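Local structure of ORC1-type DNA replication protein 2 (Aeropyrum pernix, 1W5T) at residues G7-D11 and E229-D234; I20-L24 and T67-F71; M268-A273 and L285-A289. The protein binds DNA and takes part in regulating DNA replication, and contains an N-terminal AAA+ ATPase domain and a C-terminal winged-helix domain. One frame throughout, in Å; residues are numbered along the deposited sequence.

Contact 1 (G7-D11 and E229-D234)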
loop_
_atom_site.group_PDB
_atom_site.type_symbol
_atom_site.label_atom_id
_atom_site.label_comp_id
_atom_site.label_asym_id
_atom_site.label_seq_id
_atom_site.Cartn_x
_atom_site.Cartn_y
_atom_site.Cartn_z
ATOM N N GLY A 7 0.747 13.678 30.065
ATOM C CA GLY A 7 1.099 15.046 29.544
ATOM C C GLY A 7 0.112 15.565 28.515
ATOM O O GLY A 7 -0.974 16.040 28.873
ATOM N N LEU A 8 0.490 15.472 27.241
ATOM C CA LEU A 8 -0.320 16.008 26.155
ATOM C C LEU A 8 -1.337 15.005 25.624
ATOM O O LEU A 8 -2.355 15.359 25.067
ATOM C CB LEU A 8 0.596 16.491 25.028
ATOM C CG LEU A 8 1.108 17.932 25.138
ATOM C CD1 LEU A 8 2.375 17.996 25.965
ATOM C CD2 LEU A 8 1.336 18.507 23.764
ATOM N N PHE A 9 -1.044 13.740 25.807
ATOM C CA PHE A 9 -1.832 12.693 25.203
ATOM C C PHE A 9 -2.952 12.300 26.150
ATOM O O PHE A 9 -2.740 12.222 27.359
ATOM C CB PHE A 9 -0.941 11.472 24.945
ATOM C CG PHE A 9 0.078 11.672 23.859
ATOM C CD1 PHE A 9 1.362 12.083 24.166
ATOM C CD2 PHE A 9 -0.245 11.431 22.521
ATOM C CE1 PHE A 9 2.313 12.256 23.154
ATOM C CE2 PHE A 9 0.700 11.603 21.510
ATOM C CZ PHE A 9 1.976 12.006 21.825
ATOM N N LYS A 10 -4.140 12.056 25.619
ATOM C CA LYS A 10 -5.149 11.392 26.432
ATOM C C LYS A 10 -5.181 9.884 26.146
ATOM O O LYS A 10 -5.682 9.122 26.967
ATOM C CB LYS A 10 -6.517 12.073 26.320
ATOM C CG LYS A 10 -7.411 11.717 25.126
ATOM C CD LYS A 10 -8.749 12.462 25.272
ATOM C CE LYS A 10 -9.427 12.708 23.948
ATOM N NZ LYS A 10 -9.973 14.080 23.854
ATOM N N ASP A 11 -4.624 9.479 24.990
ATOM C CA ASP A 11 -4.408 8.064 24.608
ATOM C C ASP A 11 -3.358 7.914 23.495
ATOM O O ASP A 11 -3.661 7.972 22.292
ATOM C CB ASP A 11 -5.721 7.386 24.171
ATOM C CG ASP A 11 -5.621 5.863 24.117
ATOM O OD1 ASP A 11 -4.515 5.290 24.111
ATOM O OD2 ASP A 11 -6.624 5.133 24.069
ATOM N N GLU A 229 -8.389 14.752 18.201
ATOM C CA GLU A 229 -9.630 14.528 18.962
ATOM C C GLU A 229 -9.679 13.286 19.810
ATOM O O GLU A 229 -10.090 13.361 20.962
ATOM C CB GLU A 229 -10.853 14.557 18.048
ATOM C CG GLU A 229 -11.233 15.924 17.514
ATOM C CD GLU A 229 -12.371 15.838 16.532
ATOM O OE1 GLU A 229 -12.731 16.856 15.922
ATOM O OE2 GLU A 229 -12.934 14.752 16.353
ATOM N N LEU A 230 -9.264 12.143 19.254
ATOM C CA LEU A 230 -9.223 10.874 19.973
ATOM C C LEU A 230 -7.986 10.723 20.846
ATOM O O LEU A 230 -7.982 9.949 21.804
ATOM C CB LEU A 230 -9.221 9.734 18.955
ATOM C CG LEU A 230 -10.352 9.732 17.911
ATOM C CD1 LEU A 230 -10.076 8.708 16.777
ATOM C CD2 LEU A 230 -11.751 9.510 18.544
ATOM N N GLY A 231 -6.903 11.397 20.489
ATOM C CA GLY A 231 -5.616 11.004 21.024
ATOM C C GLY A 231 -4.958 12.067 21.869
ATOM O O GLY A 231 -4.186 11.758 22.762
ATOM N N LEU A 232 -5.269 13.324 21.575
ATOM C CA LEU A 232 -4.681 14.444 22.289
ATOM C C LEU A 232 -5.700 15.047 23.260
ATOM O O LEU A 232 -6.912 14.970 23.043
ATOM C CB LEU A 232 -4.188 15.502 21.280
ATOM C CG LEU A 232 -3.139 15.078 20.253
ATOM C CD1 LEU A 232 -2.502 16.291 19.579
ATOM C CD2 LEU A 232 -2.059 14.149 20.869
ATOM N N ARG A 233 -5.205 15.660 24.328
ATOM C CA ARG A 233 -6.062 16.394 25.251
ATOM C C ARG A 233 -6.529 17.635 24.546
ATOM O O ARG A 233 -5.780 18.206 23.781
ATOM C CB ARG A 233 -5.275 16.746 26.491
ATOM C CG ARG A 233 -5.287 15.669 27.542
ATOM C CD ARG A 233 -5.063 16.225 28.970
ATOM N NE ARG A 233 -3.775 16.881 29.064
ATOM C CZ ARG A 233 -3.506 18.164 29.328
ATOM N NH1 ARG A 233 -4.444 19.077 29.620
ATOM N NH2 ARG A 233 -2.228 18.514 29.311
ATOM N N ASP A 234 -7.765 18.046 24.790
ATOM C CA ASP A 234 -8.418 19.083 23.994
ATOM C C ASP A 234 -7.758 20.431 23.995
ATOM O O ASP A 234 -8.024 21.240 23.099
ATOM C CB ASP A 234 -9.861 19.281 24.462
ATOM C CG ASP A 234 -10.663 18.006 24.425
ATOM O OD1 ASP A 234 -11.834 18.012 24.916
ATOM O OD2 ASP A 234 -10.196 16.961 23.931
#

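Contact 2 (I20-L24 and T67-F71). With ANP (phosphoaminophosphonic acid-adenylate ester), chain D.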
loop_
_atom_site.group_PDB
_atom_site.type_symbol
_atom_site.label_atom_id
_atom_site.label_comp_id
_atom_site.label_asym_id
_atom_site.label_seq_id
_atom_site.Cartn_x
_atom_site.Cartn_y
_atom_site.Cartn_z
ATOM N N ILE A 20 -6.661 1.457 14.416
ATOM C CA ILE A 20 -7.762 1.680 13.475
ATOM C C ILE A 20 -8.805 2.575 14.132
ATOM O O ILE A 20 -9.321 2.246 15.198
ATOM C CB ILE A 20 -8.433 0.325 13.109
ATOM C CG1 ILE A 20 -7.357 -0.737 12.696
ATOM C CG2 ILE A 20 -9.475 0.528 12.012
ATOM C CD1 ILE A 20 -6.646 -0.418 11.341
ATOM N N PRO A 21 -9.101 3.723 13.537
ATOM C CA PRO A 21 -10.040 4.643 14.168
ATOM C C PRO A 21 -11.445 4.042 14.198
ATOM O O PRO A 21 -11.708 3.191 13.356
ATOM C CB PRO A 21 -9.905 5.933 13.338
ATOM C CG PRO A 21 -9.156 5.586 12.173
ATOM C CD PRO A 21 -8.512 4.276 12.315
ATOM N N PRO A 22 -12.302 4.428 15.158
ATOM C CA PRO A 22 -13.666 3.847 15.254
ATOM C C PRO A 22 -14.552 4.207 14.039
ATOM O O PRO A 22 -15.547 3.550 13.815
ATOM C CB PRO A 22 -14.258 4.483 16.521
ATOM C CG PRO A 22 -13.439 5.731 16.780
ATOM C CD PRO A 22 -12.055 5.466 16.175
ATOM N N GLU A 23 -14.186 5.255 13.294
ATOM C CA GLU A 23 -14.899 5.668 12.075
ATOM C C GLU A 23 -13.904 6.157 11.062
ATOM O O GLU A 23 -12.839 6.608 11.449
ATOM C CB GLU A 23 -15.887 6.805 12.385
ATOM C CG GLU A 23 -17.297 6.283 12.716
ATOM C CD GLU A 23 -18.401 7.310 12.477
ATOM O OE1 GLU A 23 -18.049 8.523 12.429
ATOM O OE2 GLU A 23 -19.608 6.916 12.342
ATOM N N LEU A 24 -14.226 6.098 9.779
ATOM C CA LEU A 24 -13.382 6.771 8.774
ATOM C C LEU A 24 -13.988 8.092 8.328
ATOM O O LEU A 24 -15.179 8.173 8.077
ATOM C CB LEU A 24 -13.134 5.910 7.542
ATOM C CG LEU A 24 -12.187 4.701 7.618
ATOM C CD1 LEU A 24 -11.991 4.091 6.224
ATOM C CD2 LEU A 24 -10.873 5.003 8.251
ATOM N N THR A 67 -5.357 0.038 6.439
ATOM C CA THR A 67 -6.441 0.627 7.230
ATOM C C THR A 67 -7.812 0.477 6.585
ATOM O O THR A 67 -8.742 0.114 7.247
ATOM C CB THR A 67 -6.148 2.122 7.478
ATOM O OG1 THR A 67 -5.008 2.215 8.322
ATOM C CG2 THR A 67 -7.299 2.792 8.312
ATOM N N LEU A 68 -7.932 0.802 5.308
ATOM C CA LEU A 68 -9.199 0.602 4.600
ATOM C C LEU A 68 -9.631 -0.850 4.657
ATOM O O LEU A 68 -10.802 -1.140 4.872
ATOM C CB LEU A 68 -9.083 1.004 3.124
ATOM C CG LEU A 68 -10.391 0.915 2.303
ATOM C CD1 LEU A 68 -11.555 1.687 2.975
ATOM C CD2 LEU A 68 -10.163 1.367 0.831
ATOM N N ALA A 69 -8.696 -1.769 4.440
ATOM C CA ALA A 69 -9.069 -3.170 4.354
ATOM C C ALA A 69 -9.563 -3.639 5.724
ATOM O O ALA A 69 -10.588 -4.301 5.813
ATOM C CB ALA A 69 -7.877 -4.026 3.854
ATOM N N LYS A 70 -8.853 -3.266 6.795
ATOM C CA LYS A 70 -9.252 -3.741 8.105
ATOM C C LYS A 70 -10.494 -3.054 8.564
ATOM O O LYS A 70 -11.356 -3.691 9.138
ATOM C CB LYS A 70 -8.183 -3.565 9.153
ATOM C CG LYS A 70 -7.031 -4.466 9.019
ATOM C CD LYS A 70 -5.964 -4.015 10.001
ATOM C CE LYS A 70 -5.066 -5.176 10.372
ATOM N NZ LYS A 70 -3.847 -4.617 10.978
ATOM N N PHE A 71 -10.618 -1.764 8.295
ATOM C CA PHE A 71 -11.832 -1.089 8.697
ATOM C C PHE A 71 -13.055 -1.708 8.018
ATOM O O PHE A 71 -14.074 -1.866 8.661
ATOM C CB PHE A 71 -11.748 0.418 8.432
ATOM C CG PHE A 71 -12.978 1.173 8.849
ATOM C CD1 PHE A 71 -13.114 1.632 10.147
ATOM C CD2 PHE A 71 -13.992 1.476 7.912
ATOM C CE1 PHE A 71 -14.264 2.347 10.536
ATOM C CE2 PHE A 71 -15.126 2.226 8.280
ATOM C CZ PHE A 71 -15.281 2.627 9.603
HETATM P PG ANP D . 2.345 1.071 3.144
HETATM O O1G ANP D . 3.677 1.196 3.998
HETATM O O2G ANP D . 1.840 -0.435 3.240
HETATM O O3G ANP D . 2.530 1.510 1.629
HETATM P PB ANP D . -0.499 1.794 3.700
HETATM O O1B ANP D . -1.003 0.312 3.925
HETATM O O2B ANP D . -0.900 2.245 2.263
HETATM N N3B ANP D . 1.173 2.011 3.979
HETATM P PA ANP D . -1.783 2.477 6.182
HETATM O O1A ANP D . -3.263 1.874 6.104
HETATM O O2A ANP D . -0.861 1.479 6.997
HETATM O O3A ANP D . -1.204 2.846 4.720
HETATM O "O5'" ANP D . -1.842 3.957 6.822
HETATM C "C5'" ANP D . -0.782 4.818 7.269
HETATM C "C4'" ANP D . -1.295 5.500 8.540
HETATM O "O4'" ANP D . -2.330 6.440 8.224
HETATM C "C3'" ANP D . -1.963 4.526 9.509
HETATM O "O3'" ANP D . -1.727 4.983 10.811
HETATM C "C2'" ANP D . -3.454 4.642 9.221
HETATM O "O2'" ANP D . -4.334 4.268 10.281
HETATM C "C1'" ANP D . -3.566 6.119 8.870
HETATM N N9 ANP D . -4.598 6.324 7.860
HETATM C C8 ANP D . -4.454 6.094 6.505
HETATM N N7 ANP D . -5.589 6.379 5.820
HETATM C C5 ANP D . -6.487 6.841 6.702
HETATM C C6 ANP D . -7.898 7.342 6.768
HETATM N N6 ANP D . -8.686 7.457 5.661
HETATM N N1 ANP D . -8.433 7.673 7.975
HETATM C C2 ANP D . -7.757 7.596 9.111
HETATM N N3 ANP D . -6.480 7.144 9.192
HETATM C C4 ANP D . -5.816 6.766 7.995
#

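Contact 3 (M268-A273 and L285-A289)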
loop_
_atom_site.group_PDB
_atom_site.type_symbol
_atom_site.label_atom_id
_atom_site.label_comp_id
_atom_site.label_asym_id
_atom_site.label_seq_id
_atom_site.Cartn_x
_atom_site.Cartn_y
_atom_site.Cartn_z
ATOM N N MET A 268 5.367 13.236 17.066
ATOM C CA MET A 268 6.686 13.764 17.416
ATOM C C MET A 268 6.559 15.146 18.026
ATOM O O MET A 268 7.164 15.419 19.050
ATOM C CB MET A 268 7.591 13.902 16.183
ATOM C CG MET A 268 8.186 12.625 15.617
ATOM S SD MET A 268 9.142 12.989 14.029
ATOM C CE MET A 268 10.454 14.086 14.646
ATOM N N ALA A 269 5.763 16.002 17.387
ATOM C CA ALA A 269 5.573 17.351 17.869
ATOM C C ALA A 269 5.070 17.299 19.301
ATOM O O ALA A 269 5.545 18.014 20.149
ATOM C CB ALA A 269 4.641 18.125 16.968
ATOM N N CYS A 270 4.142 16.388 19.578
ATOM C CA CYS A 270 3.615 16.244 20.934
ATOM C C CYS A 270 4.655 15.788 21.976
ATOM O O CYS A 270 4.725 16.338 23.093
ATOM C CB CYS A 270 2.431 15.301 20.930
ATOM S SG CYS A 270 1.001 16.083 20.254
ATOM N N GLU A 271 5.453 14.797 21.613
ATOM C CA GLU A 271 6.530 14.352 22.494
ATOM C C GLU A 271 7.661 15.368 22.677
ATOM O O GLU A 271 8.284 15.418 23.747
ATOM C CB GLU A 271 7.017 12.905 22.230
ATOM C CG GLU A 271 7.317 12.495 20.800
ATOM C CD GLU A 271 7.274 10.971 20.591
ATOM O OE1 GLU A 271 6.610 10.261 21.382
ATOM O OE2 GLU A 271 7.899 10.468 19.622
ATOM N N MET A 272 7.890 16.184 21.647
ATOM C CA MET A 272 8.812 17.319 21.715
ATOM C C MET A 272 8.328 18.371 22.714
ATOM O O MET A 272 9.146 18.952 23.436
ATOM C CB MET A 272 9.006 17.950 20.335
ATOM C CG MET A 272 10.087 17.289 19.491
ATOM S SD MET A 272 10.012 17.895 17.758
ATOM C CE MET A 272 11.211 16.904 17.026
ATOM N N ALA A 273 7.019 18.621 22.740
ATOM C CA ALA A 273 6.402 19.505 23.752
ATOM C C ALA A 273 6.546 18.946 25.171
ATOM O O ALA A 273 7.019 19.650 26.066
ATOM C CB ALA A 273 4.954 19.779 23.431
ATOM N N LEU A 285 7.402 23.757 17.352
ATOM C CA LEU A 285 7.568 22.330 17.622
ATOM C C LEU A 285 6.995 21.492 16.479
ATOM O O LEU A 285 7.607 20.550 16.040
ATOM C CB LEU A 285 6.948 21.958 18.982
ATOM C CG LEU A 285 7.754 22.551 20.167
ATOM C CD1 LEU A 285 6.944 22.581 21.463
ATOM C CD2 LEU A 285 9.120 21.788 20.420
ATOM N N VAL A 286 5.841 21.890 15.970
ATOM C CA VAL A 286 5.226 21.224 14.830
ATOM C C VAL A 286 6.134 21.360 13.623
ATOM O O VAL A 286 6.460 20.359 12.988
ATOM C CB VAL A 286 3.809 21.772 14.535
ATOM C CG1 VAL A 286 3.256 21.238 13.215
ATOM C CG2 VAL A 286 2.877 21.401 15.684
ATOM N N ARG A 287 6.572 22.591 13.339
ATOM C CA ARG A 287 7.464 22.803 12.208
ATOM C C ARG A 287 8.773 22.057 12.363
ATOM O O ARG A 287 9.264 21.453 11.404
ATOM C CB ARG A 287 7.671 24.267 11.880
ATOM C CG ARG A 287 6.479 24.871 11.145
ATOM C CD ARG A 287 6.664 26.326 10.730
ATOM N NE ARG A 287 7.101 27.089 11.908
ATOM C CZ ARG A 287 6.362 27.995 12.547
ATOM N NH1 ARG A 287 5.121 28.317 12.112
ATOM N NH2 ARG A 287 6.891 28.591 13.607
ATOM N N LYS A 288 9.331 22.109 13.561
ATOM C CA LYS A 288 10.432 21.251 13.906
ATOM C C LYS A 288 10.166 19.782 13.545
ATOM O O LYS A 288 11.010 19.121 12.922
ATOM C CB LYS A 288 10.731 21.352 15.404
ATOM C CG LYS A 288 12.016 20.653 15.808
ATOM C CD LYS A 288 13.253 21.549 15.517
ATOM C CE LYS A 288 14.542 21.102 16.304
ATOM N NZ LYS A 288 15.762 21.636 15.568
ATOM N N ALA A 289 9.007 19.273 13.949
ATOM C CA ALA A 289 8.698 17.855 13.765
ATOM C C ALA A 289 8.676 17.515 12.277
ATOM O O ALA A 289 9.147 16.452 11.881
ATOM C CB ALA A 289 7.410 17.487 14.434
#

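Contact 1 (G7-D11 and E229-D234)
A bend at chi3 (-61°) turns the end of Arg233 to Gly7, whose carbonyl oxygen lies at the guanidinium edge. Lys10 reaches the other way: its CG is wedged over the backbone, flanked by N and C (chi1 83°), and the chain then runs extended before bending at chi4, which carries NZ across to the last turn of helix 217-231.

Arg233 holds one oxygen with NE and NH2. Both donate to Gly7 O, NH2 at 2.8 Å; two bonds to one atom, both near the guanidinium plane, should restrain the group's rotation. The NE bond nearly continues the C=O direction, whereas NH2 comes from above the carbonyl plane. One residue along, Arg233 N gives a straight bond to Leu8 O at 3.0 Å. This bond and that from Lys10 N to Gly231 O lie on either side of the Phe9-Leu232 pair, a single antiparallel, non-hydrogen-bonded bridge. It forms where the chain leaves helix 217-231 in the ATPase lid domain, so the N-terminal segment is tied to the lid by short strand-like pairing rather than by a full sheet. Gly231 O takes two donors from the same face of its plane, Lys10 N at 2.9 Å and Asp11 N at 3.2 Å.

At the lysine tip, Lys10 NZ makes a salt bridge with Asp234 OD2 at 2.9 Å and weak hydrogen bonds to the backbone oxygens of Glu229 and Leu232, so its charge lies among three oxygens close to the helix C-terminus. The carboxylate of Asp11 turns instead to Arg13. Phe9 and Leu232 lie alongside, heading alike, with Phe9 CD2 3.7 Å from Leu232 CD2, and both side chains rest on Cys270 of helix 259-275.

Contact 2 (I20-L24 and T67-F71)
Leu24 and Phe71 pass antiparallel, and the leucine's CG lies over one face of the ring. The phenylalanine can be followed outward from CB, which takes the ring off helix 65-82: with CG anti to the backbone N (chi1 -179°), the ring is sent toward the loop. Phe71 CG meets Leu24 CG at 3.8 Å. Phe71 CD2 has Leu24 CD1 at 3.7 Å, while Phe71 CD1, on the other flank, approaches Pro21 O at 3.8 Å near the ring plane. Further out, CE2 lies under Leu24 CG, and CE1 touches Pro22 O, again at the rim, and Glu23 CA. At the tip, Phe71 CZ lies 3.6 Å from Leu24 N. Leu24 CG stands over the centre of the Phe71 ring, close to its normal, a CH-pi contact. Were an alanine at Phe71, Leu24 CG would probably lose the ring face it lies on, opening a gap beneath the 20-24 loop.

The other leucine branch faces the ligand: Leu24 CD2 is 3.6 Å from ANP N1, on the adenine, and Pro21 CG lies near C2. On the helix side Thr67, part of the ATP-binding site, donates to O1A of the alpha-phosphate twice, from Thr67 N and from Thr67 OG1, both at 2.8 Å. The ribose O2' adds a weak bond to OG1. The Ile20 side chain crosses that of Lys70 at about a right angle, CD1 packing on CD, while the lysine also makes a cation-pi contact with Tyr91.

The helix carrying Thr67 is the one that follows the P-loop of the AAA+ domain. Ala31 of helix 28-43 touches Leu24, Leu68 and Phe71; helix 217-231 meets Pro21 and Pro22, and strand 51-56 lies against Leu68.

Contact 3 (M268-A273 and L285-A289)
Ala269 and Ala289 meet methyl to methyl, CB to CB at 3.8 Å, and no hydrogen bond crosses between these two helices. The small side chains come first. Ala269 CB also lies 3.8 Å from Val286 CA and close to Val286 CG2, while Ala289 CB presses on the backbone N of Ala269. Such short side chains let the backbones draw together: the CA atoms of Ala269 and Val286 are 4.9 Å apart, and the segment axes approach to 8.4 Å at 127° between their directions.

Branched aliphatic packing comes next. Leu285 spreads its two methyls over neighbouring residues, CD1 on Ala273 and CD2 on Met272 CB at 3.8 Å. With CG beside its backbone N (chi1 -69°), the leucine extends toward residues 272 and 273. The valine's CB points away from this helix, and its side chain also packs on His241, Leu244 and Ile245 of helix 239-249.

The two thioethers take the flank. Met272, extended beyond CG, crosses Lys288 at about a right angle, SD lying 3.9 Å from Lys288 CG; the lysine contributes its aliphatic base here, and its end leads away from the interface. Met268 is bent at chi3 (63°), which folds its methyl CE back to 3.9 Å from Ala289 O, while its CB touches Ala289 CB at 4.0 Å. The methionines fill the side of the interface by van der Waals contact.

Helix 259-275 thus packs obliquely on helix 283-292, the two joined by a short connection, with alanines at the close point and longer side chains around them. Such close helix-helix packing fits the all-helical lid of AAA+ ATPases, to which residues 268-273 belong.

Overall arrangement
Contacts 1 and 3 share helix 259-275: Leu8 packs on Ala273, and the Phe9-Leu232 pair on the same helix, which contact 3 joins to helix 283-292. Contact 2 touches contact 1 through Pro22 and Leu230 but stays about 16 Å from contact 3 at the nearest atoms. All three are partly buried, yet contact 2 lies closest to the chain centre and alone meets the nucleotide. Their chemistry follows place: contact 1 is largely backbone bonds and charge at a helix end, contact 2 combines apolar packing with phosphate binding, and contact 3 has no hydrogen bond and is mostly apolar packing of helix 283-292 on a helix of the lid.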